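Local coordinates for protein NAD-dependent dehydrogenase (Rhizobium meliloti, PDB 4Z0P) that reduces glyoxylate and hydroxypyruvate, using NADPH as the hydride donor, at residues P16-A21 against S288-L293; I48-V53 against A302-G307. One frame throughout, in Å; residues are numbered along the deposited sequence.

Contact 1: residues P16-A21 against S288-L293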
# COMPACT_ATOMS: atom_id res chain seq x y z
N PRO A 16 1.38 -24.05 -13.45
CA PRO A 16 1.54 -25.51 -13.27
C PRO A 16 2.51 -25.91 -12.17
O PRO A 16 2.22 -26.81 -11.41
CB PRO A 16 2.08 -25.99 -14.63
CG PRO A 16 1.72 -24.92 -15.60
CD PRO A 16 1.57 -23.63 -14.85
N GLU A 17 3.63 -25.19 -12.07
CA GLU A 17 4.64 -25.47 -11.05
C GLU A 17 4.06 -25.37 -9.64
O GLU A 17 4.45 -26.11 -8.75
CB GLU A 17 5.86 -24.55 -11.20
CG GLU A 17 6.69 -24.78 -12.47
CD GLU A 17 6.06 -24.25 -13.77
OE1 GLU A 17 5.05 -23.49 -13.73
OE2 GLU A 17 6.59 -24.61 -14.85
N GLU A 18 3.11 -24.45 -9.43
CA GLU A 18 2.46 -24.31 -8.10
C GLU A 18 1.56 -25.50 -7.78
O GLU A 18 1.54 -25.99 -6.65
CB GLU A 18 1.66 -23.01 -8.02
CG GLU A 18 2.54 -21.78 -8.11
CD GLU A 18 1.80 -20.49 -7.80
OE1 GLU A 18 0.68 -20.54 -7.26
OE2 GLU A 18 2.38 -19.43 -8.08
N VAL A 19 0.80 -25.95 -8.78
CA VAL A 19 -0.09 -27.10 -8.57
C VAL A 19 0.75 -28.36 -8.31
O VAL A 19 0.52 -29.08 -7.34
CB VAL A 19 -1.07 -27.32 -9.74
CG1 VAL A 19 -1.93 -28.57 -9.51
CG2 VAL A 19 -1.97 -26.10 -9.92
N GLU A 20 1.76 -28.56 -9.14
CA GLU A 20 2.65 -29.72 -9.03
C GLU A 20 3.31 -29.77 -7.66
O GLU A 20 3.31 -30.81 -7.02
CB GLU A 20 3.74 -29.67 -10.10
CG GLU A 20 3.25 -29.84 -11.53
CD GLU A 20 4.23 -29.31 -12.57
OE1 GLU A 20 5.37 -28.93 -12.22
OE2 GLU A 20 3.86 -29.28 -13.75
N ALA A 21 3.86 -28.65 -7.22
CA ALA A 21 4.47 -28.55 -5.89
C ALA A 21 3.51 -28.90 -4.75
O ALA A 21 3.89 -29.55 -3.79
CB ALA A 21 5.06 -27.16 -5.67
N SER A 288 -4.81 -17.92 -5.73
CA SER A 288 -5.12 -19.05 -4.85
C SER A 288 -3.81 -19.79 -4.47
O SER A 288 -3.09 -20.27 -5.34
CB SER A 288 -6.09 -20.03 -5.54
OG SER A 288 -7.39 -19.48 -5.65
N ASP A 289 -3.54 -19.84 -3.18
CA ASP A 289 -2.45 -20.62 -2.61
C ASP A 289 -2.89 -22.07 -2.71
O ASP A 289 -3.84 -22.48 -2.05
CB ASP A 289 -2.25 -20.18 -1.15
CG ASP A 289 -1.18 -20.94 -0.41
OD1 ASP A 289 -0.99 -22.16 -0.64
OD2 ASP A 289 -0.53 -20.33 0.47
N VAL A 290 -2.23 -22.85 -3.57
CA VAL A 290 -2.72 -24.19 -3.90
C VAL A 290 -2.60 -25.10 -2.69
O VAL A 290 -3.49 -25.92 -2.44
CB VAL A 290 -2.04 -24.80 -5.14
CG1 VAL A 290 -2.74 -26.11 -5.53
CG2 VAL A 290 -2.12 -23.83 -6.31
N ARG A 291 -1.54 -24.95 -1.90
CA ARG A 291 -1.46 -25.75 -0.66
C ARG A 291 -2.69 -25.47 0.23
O ARG A 291 -3.30 -26.38 0.76
CB ARG A 291 -0.16 -25.45 0.09
CG ARG A 291 0.10 -26.36 1.29
CD ARG A 291 1.48 -26.08 1.90
N ALA A 292 -3.00 -24.19 0.43
CA ALA A 292 -4.12 -23.79 1.28
C ALA A 292 -5.46 -24.28 0.70
O ALA A 292 -6.34 -24.71 1.44
CB ALA A 292 -4.12 -22.27 1.50
N LEU A 293 -5.60 -24.20 -0.62
CA LEU A 293 -6.76 -24.75 -1.32
C LEU A 293 -6.95 -26.23 -1.02
O LEU A 293 -8.05 -26.65 -0.65
CB LEU A 293 -6.62 -24.53 -2.82
CG LEU A 293 -7.74 -25.10 -3.68
CD1 LEU A 293 -9.09 -24.48 -3.38
CD2 LEU A 293 -7.33 -24.91 -5.15
O HOH W 1 0.28 -21.75 -4.64
O HOH W 2 -2.01 -20.09 -7.80
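V290 points its side chain at the segment 16-21 of helix 16-23 and lays its two methyl groups against different parts of it. With CG1 anti to the backbone N (chi1 -172°), that methyl comes to rest over the backbone of the helix, V290 CG1 lying 4.2 Å from V19 CA. The other branch is swung beside the backbone N and runs alongside two side chains: V290 CG2 is 4.2 Å from E18 CB and 4.3 Å from V19 CG2. V19 itself leaves its backbone in the direction away from V290 and packs on V10 of strand 8-12, so the two valines meet by their flanks. E18 does the reverse, pointing toward the 288-293 segment, where its carboxylate works through water. E18 OE1 accepts from two waters. One, 2.9 Å from E18 OE1, accepts a hydrogen bond from V290 N, an amide at the helix start; the second donates to S288 O as well, at 2.7 Å. E18 OE2 is bonded to S134 OG of the second subunit; both carboxylate oxygens are thus engaged, which probably limits the rotation of the group. D289 is the N-cap: its OD1 receives A292 N at 3.1 Å along a nearly straight path (167°), met from above the carboxylate plane. S288 OG bonds to G73 O, and its side chain lies about 4 Å from the bound oxalate. The arrangement is that of the substrate-binding domain of the D-2-hydroxyacid dehydrogenases, where a C-terminal helix returns to the flavodoxin-like N-terminal sheet and begins, N-capped, beside the active site.

Contact 2: residues I48-V53 against A302-G307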
# COMPACT_ATOMS: atom_id res chain seq x y z
N ILE A 48 -15.97 -41.34 -9.09
CA ILE A 48 -15.13 -40.45 -8.31
C ILE A 48 -16.01 -39.36 -7.70
O ILE A 48 -16.83 -38.75 -8.39
CB ILE A 48 -14.02 -39.83 -9.18
CG1 ILE A 48 -13.09 -40.94 -9.68
CG2 ILE A 48 -13.26 -38.76 -8.39
CD1 ILE A 48 -12.06 -40.47 -10.67
N ASP A 49 -15.81 -39.11 -6.40
CA ASP A 49 -16.72 -38.28 -5.61
C ASP A 49 -16.39 -36.78 -5.60
O ASP A 49 -17.28 -35.97 -5.35
CB ASP A 49 -16.75 -38.75 -4.17
CG ASP A 49 -17.40 -40.11 -3.97
OD1 ASP A 49 -17.91 -40.74 -4.91
OD2 ASP A 49 -17.33 -40.54 -2.82
N TYR A 50 -15.12 -36.41 -5.82
CA TYR A 50 -14.67 -35.04 -5.56
C TYR A 50 -13.81 -34.52 -6.70
O TYR A 50 -12.99 -35.26 -7.25
CB TYR A 50 -13.83 -35.00 -4.28
CG TYR A 50 -14.47 -35.67 -3.10
CD1 TYR A 50 -15.70 -35.24 -2.62
CD2 TYR A 50 -13.85 -36.75 -2.45
CE1 TYR A 50 -16.30 -35.86 -1.54
CE2 TYR A 50 -14.46 -37.37 -1.36
CZ TYR A 50 -15.70 -36.92 -0.92
OH TYR A 50 -16.34 -37.52 0.16
N ALA A 51 -14.02 -33.25 -7.05
CA ALA A 51 -13.20 -32.54 -8.04
C ALA A 51 -12.96 -31.13 -7.56
O ALA A 51 -13.85 -30.53 -6.94
CB ALA A 51 -13.89 -32.51 -9.37
N VAL A 52 -11.74 -30.63 -7.79
CA VAL A 52 -11.33 -29.26 -7.50
C VAL A 52 -10.99 -28.62 -8.82
O VAL A 52 -10.11 -29.12 -9.54
CB VAL A 52 -10.09 -29.20 -6.56
CG1 VAL A 52 -9.95 -27.77 -6.02
CG2 VAL A 52 -10.19 -30.20 -5.45
N VAL A 53 -11.74 -27.57 -9.20
CA VAL A 53 -11.77 -27.14 -10.60
C VAL A 53 -11.60 -25.63 -10.74
O VAL A 53 -12.10 -24.85 -9.92
CB VAL A 53 -13.05 -27.61 -11.32
CG1 VAL A 53 -13.16 -29.14 -11.25
CG2 VAL A 53 -14.31 -26.92 -10.78
N ALA A 302 -13.59 -34.09 4.84
CA ALA A 302 -13.68 -34.76 6.14
C ALA A 302 -15.01 -34.44 6.83
O ALA A 302 -15.66 -35.33 7.41
CB ALA A 302 -12.51 -34.40 7.04
N ARG A 303 -15.43 -33.19 6.75
CA ARG A 303 -16.74 -32.81 7.27
C ARG A 303 -17.86 -33.58 6.57
O ARG A 303 -18.74 -34.15 7.22
CB ARG A 303 -16.98 -31.30 7.12
CG ARG A 303 -16.14 -30.43 8.05
CD ARG A 303 -16.42 -28.95 7.79
NE ARG A 303 -17.80 -28.59 8.12
CZ ARG A 303 -18.25 -28.31 9.34
NH1 ARG A 303 -17.44 -28.31 10.40
NH2 ARG A 303 -19.54 -28.02 9.51
N PHE A 304 -17.82 -33.61 5.25
CA PHE A 304 -18.83 -34.27 4.42
C PHE A 304 -18.98 -35.73 4.80
O PHE A 304 -20.10 -36.21 5.06
CB PHE A 304 -18.44 -34.16 2.94
CG PHE A 304 -19.49 -34.67 1.99
CD1 PHE A 304 -20.71 -34.01 1.87
CD2 PHE A 304 -19.26 -35.80 1.21
CE1 PHE A 304 -21.69 -34.48 0.98
CE2 PHE A 304 -20.23 -36.27 0.32
CZ PHE A 304 -21.44 -35.61 0.21
N GLU A 305 -17.85 -36.43 4.87
CA GLU A 305 -17.86 -37.86 5.17
C GLU A 305 -18.20 -38.20 6.62
O GLU A 305 -18.60 -39.33 6.90
CB GLU A 305 -16.53 -38.50 4.76
CG GLU A 305 -16.31 -38.39 3.26
CD GLU A 305 -15.10 -39.14 2.75
OE1 GLU A 305 -14.36 -39.72 3.58
OE2 GLU A 305 -14.91 -39.17 1.52
N SER A 306 -18.06 -37.24 7.53
CA SER A 306 -18.50 -37.40 8.92
C SER A 306 -19.94 -36.98 9.16
O SER A 306 -20.42 -37.07 10.29
CB SER A 306 -17.62 -36.56 9.85
OG SER A 306 -16.27 -36.88 9.65
N GLY A 307 -20.64 -36.51 8.13
CA GLY A 307 -22.04 -36.10 8.26
C GLY A 307 -22.25 -34.68 8.75
O GLY A 307 -23.35 -34.33 9.15
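Y50, buried on the central strand of the N-terminal parallel sheet, donates a hydrogen bond from its hydroxyl to E305 at the C-terminal end of the helix 290-305, far from the NADPH and oxalate sites. Y50 opens strand 50-54 and points at the helix; its OH donates to E305 OE2 over a short 2.6 Å, and the oxygen receives it with its anti lone pair, in the plane of the phenol ring. The carboxylate is turned 34° from that ring. E305 reaches the hydroxyl on an extended arm (chi2 -173°), whose CG also passes 3.2 Å from Y50 OH. R30 NH2 makes a salt bridge to the same E305 OE2, which thus joins a phenol and a guanidinium, and probably eases the nearness of D49, whose OD2 lies 5.2 Å from E305 OE2. F304 comes to Y50 edge to edge rather than by a face: F304 CD2 is 3.5 Å from Y50 OH and 4.0 Å from Y50 CE1. In this flavodoxin-like fold the helix 290-305 runs over one face of the parallel sheet, and Y50 and F304 both also pack on V69 of the adjoining strand 69-72. D49 CB covers one face of the Y50 ring, 3.7 Å above its centre. A phenylalanine in place of Y50 would keep the ring but would probably leave E305 OE2 with R30 as its remaining mate among these partners and its carboxylate freer to turn. The helix is closed by a Schellman motif at G307, which has positive phi and its N bonded to F304 O at 3.1 Å.

In the fold
The two contacts take opposite ends of the helix 290-305, contact 1 its capped start and contact 2 its last turn, with centres about 19 Å apart. Along the chain their segments alternate: 16-21, 48-53, 288-293, 302-307. Both early segments belong to the N-terminal parallel sheet region, the helix 16-23 following strand 8-12 and the strand 50-54 lying beside that strand. The two contacts touch directly, L293 CD2 packing 4.0 Å from V52 CG1, and V297 farther along the helix also packs on V52. The C-terminal helix is thereby built into the N-terminal domain after the chain has passed through the NADPH-binding domain, with its start facing the oxalate site.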